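Local structure of penicillin-binding protein PbpB (Mycobacterium tuberculosis, 6KGU) at residues M393-A401 and A499-V510; D492-G500 and G527-H535. The protein cross-links peptidoglycan strands as a cell-wall transpeptidase and is the target of beta-lactam antibiotics such as aztreonam. All coordinates share one frame; numbering follows the deposited sequence.

Overall arrangement
Contacts 1 and 2 lie on the two faces of one antiparallel sheet in the transpeptidase domain, their centres about 17 Å apart. Strand 493-502 serves both: A499 and I501 turn to helix 390-401 in contact 1, while I496 and F498 turn to the 527-535 segment and helix 531-544 in contact 2. A499 and G500 belong to both. Along the chain the segments interleave, with 393-401 first, then 492-500 running into 499-510, and 527-535 last, after strand 509-516. The sheet is thus sandwiched between helices, as in the penicillin-binding protein and beta-lactamase fold. M393 also packs on T497, whose side chain is about 6 Å from that of S269, the probable acylated serine.

Contact 1 (M393-A401 and A499-V510); sequences MTGMYQAIA and AGIATADNPRYV
This is helix-on-sheet packing in the core of the transpeptidase domain: Y397 and A401 of helix 390-401 rest on A499, I501 and V510 of two neighbouring strands. The A499 methyl makes a CH-pi contact with the Y397 ring, its CB 3.6 Å from the centroid and 9° off the normal, almost over the centre. From the side of M393 a second methyl arrives, M393 CE 3.8 Å from A499 CB, because the thioether bends at its last torsion. V510 splits its branches between two helical turns. V510 CG1, anti to the backbone N (chi1 -170°), reaches Y397 CB at 3.7 Å, and V510 CG2 meets A401 CB at 3.7 Å. I501 pushes CD1 up to the helix backbone, 3.6 Å from Y397 O, a carbonyl already bonded to A401 N. At the helix end P507 closes over A401, CG lying 3.3 Å from A401 O. The strands are joined by a turn with a classic beta bulge, R508 and Y509 both donating to A502 O. Y397 OH bonds to V270 O, beside the probable nucleophile S269. Helix 272-281 packs against Y397 and I400, and strand 220-227 lies against T394 and Q398.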
loop_
_atom_site.group_PDB
_atom_site.type_symbol
_atom_site.label_atom_id
_atom_site.label_comp_id
_atom_site.label_asym_id
_atom_site.label_seq_id
_atom_site.Cartn_x
_atom_site.Cartn_y
_atom_site.Cartn_z
ATOM N N MET A 393 -2.230 3.472 -2.906
ATOM C CA MET A 393 -3.091 2.339 -3.241
ATOM C C MET A 393 -3.678 1.723 -1.983
ATOM O O MET A 393 -4.897 1.539 -1.873
ATOM C CB MET A 393 -2.284 1.298 -4.029
ATOM C CG MET A 393 -3.075 0.079 -4.485
ATOM S SD MET A 393 -1.982 -1.194 -5.183
ATOM C CE MET A 393 -1.781 -2.283 -3.769
ATOM N N THR A 394 -2.816 1.414 -1.013
ATOM C CA THR A 394 -3.273 0.856 0.252
ATOM C C THR A 394 -4.207 1.818 0.982
ATOM O O THR A 394 -5.163 1.390 1.636
ATOM C CB THR A 394 -2.059 0.501 1.112
ATOM O OG1 THR A 394 -1.158 -0.295 0.331
ATOM C CG2 THR A 394 -2.466 -0.288 2.326
ATOM N N GLY A 395 -3.948 3.123 0.880
ATOM C CA GLY A 395 -4.801 4.092 1.552
ATOM C C GLY A 395 -6.208 4.128 0.981
ATOM O O GLY A 395 -7.173 4.379 1.715
ATOM N N MET A 396 -6.349 3.850 -0.321
ATOM C CA MET A 396 -7.671 3.741 -0.939
ATOM C C MET A 396 -8.499 2.665 -0.269
ATOM O O MET A 396 -9.686 2.862 0.017
ATOM C CB MET A 396 -7.543 3.418 -2.429
ATOM C CG MET A 396 -7.157 4.581 -3.302
ATOM S SD MET A 396 -7.875 4.417 -4.942
ATOM C CE MET A 396 -6.945 3.056 -5.647
ATOM N N TYR A 397 -7.900 1.490 -0.062
ATOM C CA TYR A 397 -8.640 0.384 0.530
ATOM C C TYR A 397 -8.884 0.629 2.015
ATOM O O TYR A 397 -9.864 0.124 2.576
ATOM C CB TYR A 397 -7.892 -0.933 0.268
ATOM C CG TYR A 397 -8.086 -1.388 -1.165
ATOM C CD1 TYR A 397 -7.513 -0.681 -2.220
ATOM C CD2 TYR A 397 -8.880 -2.498 -1.472
ATOM C CE1 TYR A 397 -7.707 -1.073 -3.556
ATOM C CE2 TYR A 397 -9.088 -2.890 -2.794
ATOM C CZ TYR A 397 -8.498 -2.169 -3.830
ATOM O OH TYR A 397 -8.681 -2.548 -5.143
ATOM N N GLN A 398 -8.033 1.442 2.647
ATOM C CA GLN A 398 -8.279 1.840 4.032
ATOM C C GLN A 398 -9.573 2.632 4.159
ATOM O O GLN A 398 -10.306 2.486 5.151
ATOM C CB GLN A 398 -7.094 2.653 4.563
ATOM C CG GLN A 398 -7.230 3.041 6.030
ATOM C CD GLN A 398 -8.055 4.278 6.217
ATOM O OE1 GLN A 398 -8.160 5.112 5.310
ATOM N NE2 GLN A 398 -8.675 4.400 7.380
ATOM N N ALA A 399 -9.869 3.488 3.171
ATOM C CA ALA A 399 -11.108 4.262 3.205
ATOM C C ALA A 399 -12.317 3.340 3.259
ATOM O O ALA A 399 -13.268 3.570 4.019
ATOM C CB ALA A 399 -11.203 5.168 1.970
ATOM N N ILE A 400 -12.298 2.295 2.429
ATOM C CA ILE A 400 -13.399 1.348 2.369
ATOM C C ILE A 400 -13.419 0.478 3.618
ATOM O O ILE A 400 -14.486 0.128 4.137
ATOM C CB ILE A 400 -13.257 0.515 1.078
ATOM C CG1 ILE A 400 -13.538 1.397 -0.147
ATOM C CG2 ILE A 400 -14.139 -0.736 1.123
ATOM C CD1 ILE A 400 -14.964 1.985 -0.155
ATOM N N ALA A 401 -12.236 0.112 4.117
ATOM C CA ALA A 401 -12.155 -0.639 5.366
ATOM C C ALA A 401 -12.766 0.148 6.529
ATOM O O ALA A 401 -13.430 -0.425 7.397
ATOM C CB ALA A 401 -10.694 -0.968 5.668
ATOM N N ALA A 499 -4.408 -5.694 -3.177
ATOM C CA ALA A 499 -4.775 -4.904 -2.010
ATOM C C ALA A 499 -5.974 -5.585 -1.384
ATOM O O ALA A 499 -6.902 -5.966 -2.100
ATOM C CB ALA A 499 -5.107 -3.453 -2.372
ATOM N N GLY A 500 -5.943 -5.773 -0.068
ATOM C CA GLY A 500 -7.055 -6.449 0.565
ATOM C C GLY A 500 -7.276 -5.962 1.980
ATOM O O GLY A 500 -6.508 -5.163 2.523
ATOM N N ILE A 501 -8.338 -6.485 2.580
ATOM C CA ILE A 501 -8.808 -6.073 3.899
ATOM C C ILE A 501 -9.046 -7.331 4.719
ATOM O O ILE A 501 -9.688 -8.272 4.237
ATOM C CB ILE A 501 -10.100 -5.237 3.789
ATOM C CG1 ILE A 501 -9.840 -3.943 2.986
ATOM C CG2 ILE A 501 -10.687 -4.937 5.161
ATOM C CD1 ILE A 501 -11.121 -3.218 2.510
ATOM N N ALA A 502 -8.496 -7.363 5.927
ATOM C CA ALA A 502 -8.780 -8.424 6.899
ATOM C C ALA A 502 -9.525 -7.833 8.113
ATOM O O ALA A 502 -8.938 -7.070 8.881
ATOM C CB ALA A 502 -7.489 -9.097 7.341
ATOM N N THR A 503 -10.818 -8.110 8.269
ATOM C CA THR A 503 -11.660 -8.809 7.307
ATOM C C THR A 503 -12.821 -7.908 6.882
ATOM O O THR A 503 -12.982 -6.802 7.400
ATOM C CB THR A 503 -12.269 -10.072 7.905
ATOM O OG1 THR A 503 -13.084 -9.675 9.010
ATOM C CG2 THR A 503 -11.190 -11.021 8.395
ATOM N N ALA A 504 -13.666 -8.421 5.988
ATOM C CA ALA A 504 -14.773 -7.616 5.473
ATOM C C ALA A 504 -15.785 -7.300 6.565
ATOM O O ALA A 504 -16.316 -6.184 6.629
ATOM C CB ALA A 504 -15.460 -8.338 4.317
ATOM N N ASP A 505 -16.072 -8.270 7.433
ATOM C CA ASP A 505 -17.080 -8.031 8.451
ATOM C C ASP A 505 -16.502 -7.315 9.659
ATOM O O ASP A 505 -17.248 -6.660 10.389
ATOM C CB ASP A 505 -17.719 -9.348 8.864
ATOM C CG ASP A 505 -16.709 -10.317 9.464
ATOM O OD1 ASP A 505 -15.672 -10.610 8.823
ATOM O OD2 ASP A 505 -16.938 -10.759 10.598
ATOM N N ASN A 506 -15.192 -7.401 9.864
ATOM C CA ASN A 506 -14.510 -6.682 10.940
ATOM C C ASN A 506 -13.147 -6.202 10.445
ATOM O O ASN A 506 -12.116 -6.852 10.668
ATOM C CB ASN A 506 -14.367 -7.568 12.180
ATOM C CG ASN A 506 -13.804 -6.812 13.364
ATOM O OD1 ASN A 506 -13.802 -5.587 13.380
ATOM N ND2 ASN A 506 -13.313 -7.537 14.347
ATOM N N PRO A 507 -13.103 -5.054 9.763
ATOM C CA PRO A 507 -11.825 -4.570 9.220
ATOM C C PRO A 507 -10.845 -4.214 10.329
ATOM O O PRO A 507 -11.118 -3.362 11.178
ATOM C CB PRO A 507 -12.234 -3.339 8.397
ATOM C CG PRO A 507 -13.670 -3.618 8.019
ATOM C CD PRO A 507 -14.239 -4.262 9.263
ATOM N N ARG A 508 -9.699 -4.885 10.320
ATOM C CA ARG A 508 -8.598 -4.596 11.229
ATOM C C ARG A 508 -7.316 -4.199 10.511
ATOM O O ARG A 508 -6.579 -3.337 11.000
ATOM C CB ARG A 508 -8.304 -5.822 12.116
ATOM C CG ARG A 508 -9.504 -6.371 12.892
ATOM C CD ARG A 508 -9.197 -7.807 13.365
ATOM N NE ARG A 508 -10.288 -8.419 14.121
ATOM C CZ ARG A 508 -10.246 -8.677 15.423
ATOM N NH1 ARG A 508 -9.158 -8.395 16.124
ATOM N NH2 ARG A 508 -11.282 -9.242 16.024
ATOM N N TYR A 509 -7.021 -4.831 9.381
ATOM C CA TYR A 509 -5.761 -4.656 8.678
ATOM C C TYR A 509 -6.026 -4.441 7.200
ATOM O O TYR A 509 -6.891 -5.096 6.608
ATOM C CB TYR A 509 -4.850 -5.858 8.850
ATOM C CG TYR A 509 -4.490 -6.120 10.292
ATOM C CD1 TYR A 509 -3.613 -5.283 10.972
ATOM C CD2 TYR A 509 -5.035 -7.196 10.969
ATOM C CE1 TYR A 509 -3.291 -5.522 12.299
ATOM C CE2 TYR A 509 -4.712 -7.446 12.300
ATOM C CZ TYR A 509 -3.842 -6.607 12.952
ATOM O OH TYR A 509 -3.522 -6.860 14.269
ATOM N N VAL A 510 -5.277 -3.519 6.612
ATOM C CA VAL A 510 -5.322 -3.272 5.180
ATOM C C VAL A 510 -3.931 -3.561 4.643
ATOM O O VAL A 510 -2.939 -3.059 5.185
ATOM C CB VAL A 510 -5.768 -1.831 4.875
ATOM C CG1 VAL A 510 -6.042 -1.652 3.391
ATOM C CG2 VAL A 510 -6.999 -1.474 5.712
#

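Contact 2 (D492-G500 and G527-H535); sequences DVYWITFAG and GHSAAPLFH. With CO (cobalt (II) ion), chain D; CO (cobalt (II) ion), chain C.
H528 meets Y494 in an edge-to-face pair: the edge of the tyrosine points at one face of the imidazole, with planes at 76° and centroids 5.6 Å apart. H528 NE2 binds a cobalt ion at 2.3 Å, and ND1 bonds to P518 O, so both ring nitrogens are engaged and the ring's rotation is fixed. Y494 itself lines the aztreonam pocket. The backbone carbonyl of H528 presses into I496, with H528 O 3.0 Å from I496 CG2, a tight approach. S529 turns its side chain away from the strand and caps the coming helix, OG accepting from A531 N at 2.9 Å. A530 faces the strand, its methyl packed between I496 CG2 and F498 CB. A water bridges the backbones here, giving a hydrogen to T497 O and accepting one from A530 N. Next, A531 packs beside the F498 ring. F534, one turn further on, has CG anti to its backbone N (chi1 173°), which carries the ring to the strand. F498 CE1 stands 3.4 Å above one face of that ring, toward its rim, the two planes inclined at 42°. Further round the same ring, F534 CE2 lies 3.4 Å from G500 CA. H535 points its end away from the strand, NE2 binding a second cobalt ion that also carries four waters. Strand 509-516, next to 493-502 in the sheet, supplies I513 and L515 against A530, and strand 473-483 flanks the other edge, while helix 390-401 packs on the opposite face through M393 and Y397.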
loop_
_atom_site.group_PDB
_atom_site.type_symbol
_atom_site.label_atom_id
_atom_site.label_comp_id
_atom_site.label_asym_id
_atom_site.label_seq_id
_atom_site.Cartn_x
_atom_site.Cartn_y
_atom_site.Cartn_z
ATOM N N ASP A 492 4.942 -8.363 -22.252
ATOM C CA ASP A 492 4.989 -9.398 -21.226
ATOM C C ASP A 492 5.751 -8.946 -19.982
ATOM O O ASP A 492 6.405 -9.766 -19.331
ATOM C CB ASP A 492 5.636 -10.667 -21.791
ATOM C CG ASP A 492 7.019 -10.404 -22.373
ATOM O OD1 ASP A 492 7.240 -9.301 -22.919
ATOM O OD2 ASP A 492 7.886 -11.298 -22.280
ATOM N N VAL A 493 5.689 -7.662 -19.640
ATOM C CA VAL A 493 6.313 -7.124 -18.433
ATOM C C VAL A 493 5.216 -6.442 -17.625
ATOM O O VAL A 493 4.577 -5.507 -18.123
ATOM C CB VAL A 493 7.443 -6.138 -18.773
ATOM C CG1 VAL A 493 8.151 -5.676 -17.511
ATOM C CG2 VAL A 493 8.417 -6.770 -19.760
ATOM N N TYR A 494 5.001 -6.900 -16.379
ATOM C CA TYR A 494 3.857 -6.463 -15.578
ATOM C C TYR A 494 4.249 -5.879 -14.230
ATOM O O TYR A 494 5.259 -6.259 -13.633
ATOM C CB TYR A 494 2.896 -7.605 -15.295
ATOM C CG TYR A 494 2.558 -8.420 -16.500
ATOM C CD1 TYR A 494 2.694 -9.797 -16.482
ATOM C CD2 TYR A 494 2.101 -7.814 -17.658
ATOM C CE1 TYR A 494 2.386 -10.553 -17.592
ATOM C CE2 TYR A 494 1.792 -8.551 -18.765
ATOM C CZ TYR A 494 1.938 -9.920 -18.729
ATOM O OH TYR A 494 1.628 -10.655 -19.843
ATOM N N TRP A 495 3.423 -4.943 -13.755
ATOM C CA TRP A 495 3.296 -4.672 -12.332
ATOM C C TRP A 495 2.148 -5.517 -11.811
ATOM O O TRP A 495 1.014 -5.374 -12.282
ATOM C CB TRP A 495 2.994 -3.210 -12.031
ATOM C CG TRP A 495 4.143 -2.317 -12.069
ATOM C CD1 TRP A 495 5.300 -2.402 -11.326
ATOM C CD2 TRP A 495 4.267 -1.160 -12.883
ATOM N NE1 TRP A 495 6.146 -1.368 -11.652
ATOM C CE2 TRP A 495 5.534 -0.586 -12.602
ATOM C CE3 TRP A 495 3.432 -0.549 -13.831
ATOM C CZ2 TRP A 495 5.981 0.570 -13.236
ATOM C CZ3 TRP A 495 3.878 0.605 -14.455
ATOM C CH2 TRP A 495 5.144 1.151 -14.157
ATOM N N ILE A 496 2.440 -6.367 -10.830
ATOM C CA ILE A 496 1.443 -7.175 -10.137
ATOM C C ILE A 496 1.134 -6.505 -8.803
ATOM O O ILE A 496 2.052 -6.177 -8.044
ATOM C CB ILE A 496 1.958 -8.607 -9.920
ATOM C CG1 ILE A 496 2.386 -9.217 -11.261
ATOM C CG2 ILE A 496 0.946 -9.455 -9.130
ATOM C CD1 ILE A 496 1.403 -9.100 -12.353
ATOM N N THR A 497 -0.151 -6.332 -8.506
ATOM C CA THR A 497 -0.605 -5.731 -7.260
ATOM C C THR A 497 -1.659 -6.609 -6.611
ATOM O O THR A 497 -2.350 -7.381 -7.282
ATOM C CB THR A 497 -1.208 -4.340 -7.482
ATOM O OG1 THR A 497 -2.169 -4.395 -8.543
ATOM C CG2 THR A 497 -0.106 -3.335 -7.835
ATOM N N PHE A 498 -1.750 -6.505 -5.290
ATOM C CA PHE A 498 -2.897 -6.998 -4.545
ATOM C C PHE A 498 -3.144 -6.016 -3.413
ATOM O O PHE A 498 -2.197 -5.546 -2.778
ATOM C CB PHE A 498 -2.698 -8.426 -3.964
ATOM C CG PHE A 498 -3.999 -9.074 -3.478
ATOM C CD1 PHE A 498 -4.504 -8.804 -2.213
ATOM C CD2 PHE A 498 -4.728 -9.915 -4.309
ATOM C CE1 PHE A 498 -5.695 -9.377 -1.777
ATOM C CE2 PHE A 498 -5.931 -10.479 -3.884
ATOM C CZ PHE A 498 -6.413 -10.206 -2.614
ATOM N N ALA A 499 -4.408 -5.694 -3.177
ATOM C CA ALA A 499 -4.775 -4.904 -2.010
ATOM C C ALA A 499 -5.974 -5.585 -1.384
ATOM O O ALA A 499 -6.902 -5.966 -2.100
ATOM C CB ALA A 499 -5.107 -3.453 -2.372
ATOM N N GLY A 500 -5.943 -5.773 -0.068
ATOM C CA GLY A 500 -7.055 -6.449 0.565
ATOM C C GLY A 500 -7.276 -5.962 1.980
ATOM O O GLY A 500 -6.508 -5.163 2.523
ATOM N N GLY A 527 2.550 -18.594 -12.822
ATOM C CA GLY A 527 1.611 -17.491 -12.780
ATOM C C GLY A 527 2.298 -16.181 -12.446
ATOM O O GLY A 527 3.515 -16.069 -12.579
ATOM N N HIS A 528 1.538 -15.182 -12.005
ATOM C CA HIS A 528 2.088 -13.845 -11.789
ATOM C C HIS A 528 1.316 -13.133 -10.686
ATOM O O HIS A 528 1.043 -11.935 -10.780
ATOM C CB HIS A 528 2.029 -12.989 -13.064
ATOM C CG HIS A 528 2.635 -13.627 -14.274
ATOM N ND1 HIS A 528 4.000 -13.745 -14.456
ATOM C CD2 HIS A 528 2.061 -14.169 -15.375
ATOM C CE1 HIS A 528 4.237 -14.340 -15.613
ATOM N NE2 HIS A 528 3.078 -14.608 -16.189
ATOM N N SER A 529 0.907 -13.859 -9.661
ATOM C CA SER A 529 -0.042 -13.334 -8.696
ATOM C C SER A 529 0.659 -13.001 -7.388
ATOM O O SER A 529 1.621 -13.667 -6.997
ATOM C CB SER A 529 -1.179 -14.331 -8.452
ATOM O OG SER A 529 -2.056 -13.839 -7.450
ATOM N N ALA A 530 0.186 -11.934 -6.744
ATOM C CA ALA A 530 0.560 -11.579 -5.390
ATOM C C ALA A 530 -0.412 -12.128 -4.363
ATOM O O ALA A 530 -0.192 -11.940 -3.162
ATOM C CB ALA A 530 0.645 -10.057 -5.239
ATOM N N ALA A 531 -1.490 -12.772 -4.806
ATOM C CA ALA A 531 -2.470 -13.317 -3.872
ATOM C C ALA A 531 -1.858 -14.219 -2.795
ATOM O O ALA A 531 -2.244 -14.068 -1.627
ATOM C CB ALA A 531 -3.577 -14.037 -4.663
ATOM N N PRO A 532 -0.894 -15.106 -3.075
ATOM C CA PRO A 532 -0.334 -15.925 -1.980
ATOM C C PRO A 532 0.363 -15.122 -0.911
ATOM O O PRO A 532 0.343 -15.533 0.255
ATOM C CB PRO A 532 0.643 -16.867 -2.698
ATOM C CG PRO A 532 0.138 -16.925 -4.111
ATOM C CD PRO A 532 -0.375 -15.541 -4.386
ATOM N N LEU A 533 0.979 -13.982 -1.257
ATOM C CA LEU A 533 1.636 -13.187 -0.226
ATOM C C LEU A 533 0.608 -12.522 0.683
ATOM O O LEU A 533 0.814 -12.416 1.902
ATOM C CB LEU A 533 2.561 -12.157 -0.870
ATOM C CG LEU A 533 3.316 -11.208 0.053
ATOM C CD1 LEU A 533 4.059 -11.971 1.155
ATOM C CD2 LEU A 533 4.297 -10.390 -0.784
ATOM N N PHE A 534 -0.510 -12.083 0.114
ATOM C CA PHE A 534 -1.586 -11.572 0.956
ATOM C C PHE A 534 -2.121 -12.672 1.868
ATOM O O PHE A 534 -2.383 -12.432 3.049
ATOM C CB PHE A 534 -2.711 -10.996 0.090
ATOM C CG PHE A 534 -3.941 -10.601 0.885
ATOM C CD1 PHE A 534 -4.951 -11.531 1.139
ATOM C CD2 PHE A 534 -4.084 -9.295 1.375
ATOM C CE1 PHE A 534 -6.084 -11.171 1.883
ATOM C CE2 PHE A 534 -5.218 -8.916 2.106
ATOM C CZ PHE A 534 -6.218 -9.869 2.362
ATOM N N HIS A 535 -2.324 -13.869 1.314
ATOM C CA HIS A 535 -2.755 -15.034 2.089
ATOM C C HIS A 535 -1.883 -15.245 3.321
ATOM O O HIS A 535 -2.390 -15.354 4.448
ATOM C CB HIS A 535 -2.702 -16.276 1.196
ATOM C CG HIS A 535 -3.066 -17.542 1.900
ATOM N ND1 HIS A 535 -4.364 -17.979 2.004
ATOM C CD2 HIS A 535 -2.303 -18.472 2.526
ATOM C CE1 HIS A 535 -4.393 -19.119 2.673
ATOM N NE2 HIS A 535 -3.155 -19.440 2.996
HETATM CO CO CO D . 3.491 -16.316 -17.603
HETATM CO CO CO C . -2.301 -20.952 4.266
HETATM O O HOH W 1 -2.158 -10.296 -7.569
HETATM O O HOH W 2 -0.967 -19.685 5.327
HETATM O O HOH W 3 -3.068 -20.350 5.843
HETATM O O HOH W 4 -4.319 -21.116 4.987
HETATM O O HOH W 5 -0.259 -20.176 4.238
HETATM O O HOH W 6 3.497 -18.497 -16.365
#